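Local coordinates for DUF4442 domain-containing protein (Pseudomonas aeruginosa, PDB 1YOC), which is of unknown function but belongs to the hot-dog fold superfamily and probably resembles the PaaI-type thioesterases, at residues B[34-39]-B[44-49]; B[30-35]-B[63-68]. All coordinates share one frame; numbering follows the deposited sequence.

Contact 1. Residues B[34-39]-B[44-49]; sequences PQFVEL and AEVTFP
The ring of Phe36 is sandwiched between two methyl groups. Val46 CG1 sits over one face in a CH-pi contact, 3.8 Å from the ring centroid, while CD2 of Leu39, from the ring's own strand, covers the opposite face near the rim. Ala44 CB approaches the edge, 4.3 Å from Phe36 CE1, and its small methyl fits beside the ring; the carbonyl oxygen Glu38 O also lies at the edge, in the ring plane. These residues line the inner face of the first hairpin of a hot-dog fold, which curls round the helix 63-81; there Phe36 and Leu39 both touch Thr76. With CG1 of Val46 anti to its own carbonyl carbon (chi1 -54°), the side chain runs beside that of Phe36 and lays this methyl over the ring face.

The antiparallel strands are joined at Gln35 and Thr47 by a pair of backbone hydrogen bonds. The ladder then slips by one residue in a classic beta bulge: Glu45 O accepts from both Val37 N, at 2.7 Å, and the more distant Glu38 N, at 3.2 Å. Glu45 N returns a bond to Glu38 O, restoring the regular pairing beyond the bulge.

The extra residue, Val37, points its side chain at the partner strand. CG1 lies against the carboxylate end of Glu45, whereas CG2, anti to the Val37 carbonyl carbon, meets Thr47 CG2 at 3.3 Å, tighter than normal van der Waals contact. A branched, compact side chain can thus touch two neighbours at once.

Polar residues suit the other face of the hairpin, which is partly exposed. Glu38 OE2 forms a salt bridge with Arg40, and Glu45 OE1 is hydrogen-bonded to Tyr43 OH, probably easing the closeness of two like charges. One water donates to both carboxylates, 2.6 Å from Glu38 OE1 and 2.9 Å from Glu45 OE1.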
ATOM      1  N   PRO B  34     -11.435  -7.977   2.342  1.00 12.50           N
ATOM      2  CA  PRO B  34     -10.821  -9.287   2.111  1.00 12.73           C
ATOM      3  C   PRO B  34     -11.456 -10.476   2.842  1.00 13.51           C
ATOM      4  O   PRO B  34     -12.282 -10.299   3.751  1.00 13.81           O
ATOM      5  CB  PRO B  34      -9.390  -9.044   2.595  1.00 11.07           C
ATOM      6  CG  PRO B  34      -9.654  -8.196   3.888  1.00 11.62           C
ATOM      7  CD  PRO B  34     -10.851  -7.311   3.530  1.00 11.35           C
ATOM      8  N   GLN B  35     -11.079 -11.678   2.409  1.00 11.90           N
ATOM      9  CA  GLN B  35     -11.513 -12.909   3.081  1.00 13.63           C
ATOM     10  C   GLN B  35     -10.294 -13.823   3.043  1.00 12.95           C
ATOM     11  O   GLN B  35      -9.431 -13.698   2.146  1.00 16.15           O
ATOM     12  CB  GLN B  35     -12.652 -13.592   2.307  1.00 14.14           C
ATOM     13  CG  GLN B  35     -13.936 -12.770   2.223  1.00 14.90           C
ATOM     14  CD  GLN B  35     -14.617 -12.677   3.588  1.00 17.58           C
ATOM     15  OE1 GLN B  35     -14.406 -13.523   4.466  1.00 18.11           O
ATOM     16  NE2 GLN B  35     -15.430 -11.656   3.766  1.00 17.48           N
ATOM     17  N   PHE B  36     -10.172 -14.708   4.009  1.00 13.61           N
ATOM     18  CA  PHE B  36      -9.081 -15.682   3.952  1.00 14.40           C
ATOM     19  C   PHE B  36      -9.649 -16.961   3.333  1.00 16.66           C
ATOM     20  O   PHE B  36     -10.788 -17.379   3.668  1.00 15.63           O
ATOM     21  CB  PHE B  36      -8.585 -16.061   5.345  1.00 13.70           C
ATOM     22  CG  PHE B  36      -7.505 -15.163   5.861  1.00 13.85           C
ATOM     23  CD1 PHE B  36      -6.154 -15.477   5.672  1.00 15.21           C
ATOM     24  CD2 PHE B  36      -7.831 -13.982   6.514  1.00 12.23           C
ATOM     25  CE1 PHE B  36      -5.150 -14.595   6.141  1.00 14.70           C
ATOM     26  CE2 PHE B  36      -6.859 -13.128   6.973  1.00 13.38           C
ATOM     27  CZ  PHE B  36      -5.504 -13.428   6.787  1.00 14.60           C
ATOM     28  N   VAL B  37      -8.857 -17.575   2.447  1.00 16.36           N
ATOM     29  CA  VAL B  37      -9.209 -18.862   1.826  1.00 18.43           C
ATOM     30  C   VAL B  37      -8.532 -19.900   2.724  1.00 19.64           C
ATOM     31  O   VAL B  37      -9.106 -20.959   3.049  1.00 19.18           O
ATOM     32  CB  VAL B  37      -8.620 -19.012   0.405  1.00 20.32           C
ATOM     33  CG1 VAL B  37      -8.883 -20.451  -0.138  1.00 22.89           C
ATOM     34  CG2 VAL B  37      -9.224 -17.991  -0.494  1.00 21.31           C
ATOM     35  N   GLU B  38      -7.300 -19.611   3.127  1.00 16.94           N
ATOM     36  CA  GLU B  38      -6.588 -20.531   4.008  1.00 18.47           C
ATOM     37  C   GLU B  38      -5.603 -19.807   4.901  1.00 16.32           C
ATOM     38  O   GLU B  38      -4.987 -18.824   4.493  1.00 14.89           O
ATOM     39  CB  GLU B  38      -5.821 -21.590   3.214  1.00 21.98           C
ATOM     40  CG  GLU B  38      -5.360 -22.722   4.129  1.00 27.79           C
ATOM     41  CD  GLU B  38      -4.668 -23.877   3.383  1.00 31.90           C
ATOM     42  OE1 GLU B  38      -4.849 -23.999   2.148  1.00 32.27           O
ATOM     43  OE2 GLU B  38      -3.953 -24.662   4.048  1.00 33.21           O
ATOM     44  N   LEU B  39      -5.434 -20.305   6.119  1.00 14.25           N
ATOM     45  CA  LEU B  39      -4.483 -19.684   7.029  1.00 16.22           C
ATOM     46  C   LEU B  39      -3.997 -20.756   8.003  1.00 17.54           C
ATOM     47  O   LEU B  39      -4.802 -21.399   8.671  1.00 17.49           O
ATOM     48  CB  LEU B  39      -5.156 -18.546   7.811  1.00 14.92           C
ATOM     49  CG  LEU B  39      -4.272 -17.862   8.859  1.00 15.97           C
ATOM     50  CD1 LEU B  39      -3.045 -17.226   8.199  1.00 16.04           C
ATOM     51  CD2 LEU B  39      -5.054 -16.798   9.626  1.00 18.90           C
ATOM     52  N   ALA B  44      -0.626 -18.697   3.846  1.00 11.46           N
ATOM     53  CA  ALA B  44      -1.833 -17.875   3.937  1.00 11.16           C
ATOM     54  C   ALA B  44      -2.294 -17.562   2.527  1.00 11.50           C
ATOM     55  O   ALA B  44      -1.483 -17.348   1.599  1.00 11.05           O
ATOM     56  CB  ALA B  44      -1.574 -16.571   4.701  1.00 12.14           C
ATOM     57  N   GLU B  45      -3.605 -17.570   2.356  1.00 10.14           N
ATOM     58  CA  GLU B  45      -4.181 -17.248   1.069  1.00 12.32           C
ATOM     59  C   GLU B  45      -5.416 -16.405   1.307  1.00 11.08           C
ATOM     60  O   GLU B  45      -6.317 -16.793   2.068  1.00 11.68           O
ATOM     61  CB  GLU B  45      -4.528 -18.535   0.299  1.00 12.92           C
ATOM     62  CG  GLU B  45      -5.096 -18.293  -1.097  1.00 14.60           C
ATOM     63  CD  GLU B  45      -5.428 -19.619  -1.810  1.00 20.57           C
ATOM     64  OE1 GLU B  45      -4.839 -20.666  -1.458  1.00 20.81           O
ATOM     65  OE2 GLU B  45      -6.265 -19.618  -2.731  1.00 23.10           O
ATOM     66  N   VAL B  46      -5.431 -15.237   0.671  1.00 11.85           N
ATOM     67  CA  VAL B  46      -6.547 -14.295   0.839  1.00 12.49           C
ATOM     68  C   VAL B  46      -7.117 -13.902  -0.518  1.00 13.84           C
ATOM     69  O   VAL B  46      -6.431 -13.971  -1.566  1.00 14.93           O
ATOM     70  CB  VAL B  46      -6.104 -12.955   1.556  1.00 15.55           C
ATOM     71  CG1 VAL B  46      -5.394 -13.241   2.891  1.00 13.08           C
ATOM     72  CG2 VAL B  46      -5.223 -12.183   0.679  1.00 18.91           C
ATOM     73  N   THR B  47      -8.374 -13.494  -0.512  1.00 12.49           N
ATOM     74  CA  THR B  47      -8.980 -13.047  -1.760  1.00 13.94           C
ATOM     75  C   THR B  47      -9.673 -11.718  -1.466  1.00 13.04           C
ATOM     76  O   THR B  47      -9.974 -11.443  -0.321  1.00 12.00           O
ATOM     77  CB  THR B  47     -10.096 -14.019  -2.253  1.00 14.64           C
ATOM     78  OG1 THR B  47     -11.096 -14.163  -1.223  1.00 13.61           O
ATOM     79  CG2 THR B  47      -9.525 -15.409  -2.563  1.00 15.13           C
ATOM     80  N   PHE B  48      -9.846 -10.860  -2.473  1.00 12.38           N
ATOM     81  CA  PHE B  48     -10.672  -9.675  -2.251  1.00 11.00           C
ATOM     82  C   PHE B  48     -11.345  -9.370  -3.604  1.00 13.02           C
ATOM     83  O   PHE B  48     -10.783  -9.627  -4.682  1.00 11.87           O
ATOM     84  CB  PHE B  48      -9.914  -8.471  -1.637  1.00 11.10           C
ATOM     85  CG  PHE B  48      -8.948  -7.776  -2.571  1.00 11.53           C
ATOM     86  CD1 PHE B  48      -9.366  -6.704  -3.347  1.00 12.39           C
ATOM     87  CD2 PHE B  48      -7.586  -8.146  -2.578  1.00 10.61           C
ATOM     88  CE1 PHE B  48      -8.424  -5.957  -4.137  1.00 11.86           C
ATOM     89  CE2 PHE B  48      -6.640  -7.433  -3.342  1.00 10.12           C
ATOM     90  CZ  PHE B  48      -7.044  -6.344  -4.113  1.00 10.38           C
ATOM     91  N   PRO B  49     -12.566  -8.827  -3.565  1.00 12.10           N
ATOM     92  CA  PRO B  49     -13.243  -8.551  -4.840  1.00 13.87           C
ATOM     93  C   PRO B  49     -12.921  -7.260  -5.569  1.00 14.79           C
ATOM     94  O   PRO B  49     -12.637  -6.223  -4.966  1.00 15.12           O
ATOM     95  CB  PRO B  49     -14.721  -8.592  -4.451  1.00 16.19           C
ATOM     96  CG  PRO B  49     -14.691  -7.901  -3.079  1.00 14.34           C
ATOM     97  CD  PRO B  49     -13.429  -8.547  -2.411  1.00 13.15           C
TER
HETATM   98  O   HOH W   1      -5.789 -23.093  -0.093  1.00 44.23           O

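Contact 2. Residues B[30-35]-B[63-68]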
ATOM      1  N   ALA B  30     -10.234  -3.436   5.932  1.00 12.86           N
ATOM      2  CA  ALA B  30     -11.618  -3.407   5.444  1.00 13.70           C
ATOM      3  C   ALA B  30     -11.744  -2.624   4.142  1.00 12.82           C
ATOM      4  O   ALA B  30     -12.688  -2.830   3.380  1.00 14.63           O
ATOM      5  CB  ALA B  30     -12.563  -2.783   6.543  1.00 13.36           C
ATOM      6  N   SER B  31     -10.790  -1.735   3.870  1.00 12.45           N
ATOM      7  CA  SER B  31     -10.821  -0.937   2.645  1.00 11.54           C
ATOM      8  C   SER B  31     -10.774  -1.841   1.411  1.00 11.27           C
ATOM      9  O   SER B  31     -11.171  -1.399   0.331  1.00  9.99           O
ATOM     10  CB  SER B  31      -9.669   0.096   2.568  1.00 11.67           C
ATOM     11  OG  SER B  31      -8.376  -0.527   2.543  1.00 13.19           O
ATOM     12  N   ILE B  32     -10.277  -3.079   1.543  1.00 10.09           N
ATOM     13  CA  ILE B  32     -10.328  -3.973   0.368  1.00  9.82           C
ATOM     14  C   ILE B  32     -11.334  -5.124   0.551  1.00 10.95           C
ATOM     15  O   ILE B  32     -11.482  -5.946  -0.347  1.00 12.12           O
ATOM     16  CB  ILE B  32      -8.943  -4.566  -0.016  1.00 10.06           C
ATOM     17  CG1 ILE B  32      -8.357  -5.412   1.123  1.00 11.16           C
ATOM     18  CG2 ILE B  32      -7.955  -3.426  -0.360  1.00  9.99           C
ATOM     19  CD1 ILE B  32      -7.093  -6.229   0.666  1.00  9.79           C
ATOM     20  N   ALA B  33     -12.045  -5.157   1.681  1.00 11.82           N
ATOM     21  CA  ALA B  33     -13.068  -6.207   1.954  1.00 12.63           C
ATOM     22  C   ALA B  33     -12.523  -7.600   1.666  1.00 11.74           C
ATOM     23  O   ALA B  33     -13.065  -8.356   0.874  1.00 12.91           O
ATOM     24  CB  ALA B  33     -14.321  -5.936   1.084  1.00 14.04           C
ATOM     25  N   PRO B  34     -11.435  -7.977   2.342  1.00 12.50           N
ATOM     26  CA  PRO B  34     -10.821  -9.287   2.111  1.00 12.73           C
ATOM     27  C   PRO B  34     -11.456 -10.476   2.842  1.00 13.51           C
ATOM     28  O   PRO B  34     -12.282 -10.299   3.751  1.00 13.81           O
ATOM     29  CB  PRO B  34      -9.390  -9.044   2.595  1.00 11.07           C
ATOM     30  CG  PRO B  34      -9.654  -8.196   3.888  1.00 11.62           C
ATOM     31  CD  PRO B  34     -10.851  -7.311   3.530  1.00 11.35           C
ATOM     32  N   GLN B  35     -11.079 -11.678   2.409  1.00 11.90           N
ATOM     33  CA  GLN B  35     -11.513 -12.909   3.081  1.00 13.63           C
ATOM     34  C   GLN B  35     -10.294 -13.823   3.043  1.00 12.95           C
ATOM     35  O   GLN B  35      -9.431 -13.698   2.146  1.00 16.15           O
ATOM     36  CB  GLN B  35     -12.652 -13.592   2.307  1.00 14.14           C
ATOM     37  CG  GLN B  35     -13.936 -12.770   2.223  1.00 14.90           C
ATOM     38  CD  GLN B  35     -14.617 -12.677   3.588  1.00 17.58           C
ATOM     39  OE1 GLN B  35     -14.406 -13.523   4.466  1.00 18.11           O
ATOM     40  NE2 GLN B  35     -15.430 -11.656   3.766  1.00 17.48           N
ATOM     41  N   ALA B  63      -2.900  -0.617  -7.357  1.00  9.07           N
ATOM     42  CA  ALA B  63      -1.613  -1.172  -6.907  1.00 10.27           C
ATOM     43  C   ALA B  63      -1.537  -1.286  -5.378  1.00  8.01           C
ATOM     44  O   ALA B  63      -1.002  -2.289  -4.837  1.00  9.36           O
ATOM     45  CB  ALA B  63      -0.448  -0.255  -7.398  1.00 10.73           C
ATOM     46  N   ILE B  64      -2.038  -0.272  -4.683  1.00  8.56           N
ATOM     47  CA  ILE B  64      -1.923  -0.279  -3.227  1.00  9.15           C
ATOM     48  C   ILE B  64      -2.953  -1.210  -2.579  1.00  8.90           C
ATOM     49  O   ILE B  64      -2.732  -1.681  -1.464  1.00  8.90           O
ATOM     50  CB  ILE B  64      -1.916   1.182  -2.673  1.00  7.32           C
ATOM     51  CG1 ILE B  64      -0.811   1.987  -3.410  1.00  8.41           C
ATOM     52  CG2 ILE B  64      -1.597   1.194  -1.150  1.00  8.58           C
ATOM     53  CD1 ILE B  64       0.676   1.397  -3.189  1.00  9.37           C
ATOM     54  N   ALA B  65      -4.078  -1.462  -3.272  1.00  7.56           N
ATOM     55  CA  ALA B  65      -5.062  -2.434  -2.739  1.00  7.37           C
ATOM     56  C   ALA B  65      -4.388  -3.842  -2.780  1.00  7.98           C
ATOM     57  O   ALA B  65      -4.586  -4.692  -1.888  1.00  8.83           O
ATOM     58  CB  ALA B  65      -6.341  -2.425  -3.608  1.00  6.98           C
ATOM     59  N   LEU B  66      -3.586  -4.083  -3.812  1.00  7.72           N
ATOM     60  CA  LEU B  66      -2.863  -5.344  -3.935  1.00  8.55           C
ATOM     61  C   LEU B  66      -1.839  -5.411  -2.792  1.00  7.89           C
ATOM     62  O   LEU B  66      -1.608  -6.487  -2.199  1.00  9.53           O
ATOM     63  CB  LEU B  66      -2.141  -5.426  -5.310  1.00  9.70           C
ATOM     64  CG  LEU B  66      -3.062  -5.313  -6.537  1.00 11.86           C
ATOM     65  CD1 LEU B  66      -2.211  -5.130  -7.802  1.00 11.21           C
ATOM     66  CD2 LEU B  66      -3.948  -6.541  -6.639  1.00 11.05           C
ATOM     67  N   CYS B  67      -1.178  -4.296  -2.502  1.00  9.13           N
ATOM     68  CA  CYS B  67      -0.197  -4.290  -1.401  1.00  8.81           C
ATOM     69  C   CYS B  67      -0.920  -4.611  -0.102  1.00  9.19           C
ATOM     70  O   CYS B  67      -0.370  -5.312   0.764  1.00  9.03           O
ATOM     71  CB  CYS B  67       0.491  -2.925  -1.241  1.00  8.98           C
ATOM     72  SG  CYS B  67       1.634  -2.509  -2.560  1.00 10.80           S
ATOM     73  N   ASN B  68      -2.127  -4.056   0.066  1.00  8.48           N
ATOM     74  CA  ASN B  68      -2.880  -4.319   1.293  1.00  9.80           C
ATOM     75  C   ASN B  68      -3.174  -5.813   1.483  1.00  8.96           C
ATOM     76  O   ASN B  68      -3.072  -6.356   2.607  1.00  9.34           O
ATOM     77  CB  ASN B  68      -4.185  -3.522   1.266  1.00 10.98           C
ATOM     78  CG  ASN B  68      -4.611  -3.016   2.669  1.00 14.28           C
ATOM     79  OD1 ASN B  68      -5.689  -2.430   2.808  1.00 17.54           O
ATOM     80  ND2 ASN B  68      -3.763  -3.217   3.691  1.00 10.78           N
TER
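Apolar contact carries most of this meeting, and on the loop side Ile32 supplies it through both its branches. CG2 rests on Ala65, 3.8 Å from its CB, and CD1 reaches one helical turn further to lie 4.0 Å from Asn68 CB. The first torsion (chi1 61°) sets CG1 between the backbone N and the carbonyl carbon and turns CG2 away from that carbon, which spreads the two branches along the helix. Alanine suits position 65 because its short side chain lets the loop come close, with CA atoms of Ile32 and Ala65 only 6.3 Å apart. Phe48 touches both residues as well.

The helix that begins here, 63-81, is the central one of the hot-dog fold, the one the curved sheet wraps, and the loop 30-35 lies against its first turns.

Polar interactions are fewer and lead largely outside the two segments. The one short hydroxyl of Ser31 bridges the two subunits, its OG hydrogen-bonded to Tyr28 O of its own chain and to Tyr28 OH of the second subunit. That tyrosine of the other subunit also packs on Ile32 and Asn68. Within the loop, Ala33 N donates to Ala30 O at 3.0 Å, closing a turn around Ser31 and Ile32.

Overall arrangement
From the N terminus the chain passes through helices 2-13 and 15-25 into the loop 30-35, where contact 2 begins, and leads directly into strand 35-40, where contact 1 begins; the two share Pro34 and Gln35. Contact 1 closes first, across the four residues that separate its segments. Contact 2 closes only when the chain reaches helix 63-81, after 27 intervening residues, so the short loop closed by contact 1, and nearly all of the hairpin, nests inside the larger one. Phe48 and Pro49 join the two sites, with Phe48 CB 3.2 Å from Ile32 O. Together the contacts tie an outer hairpin of the sheet, the loop before it and the start of the central helix.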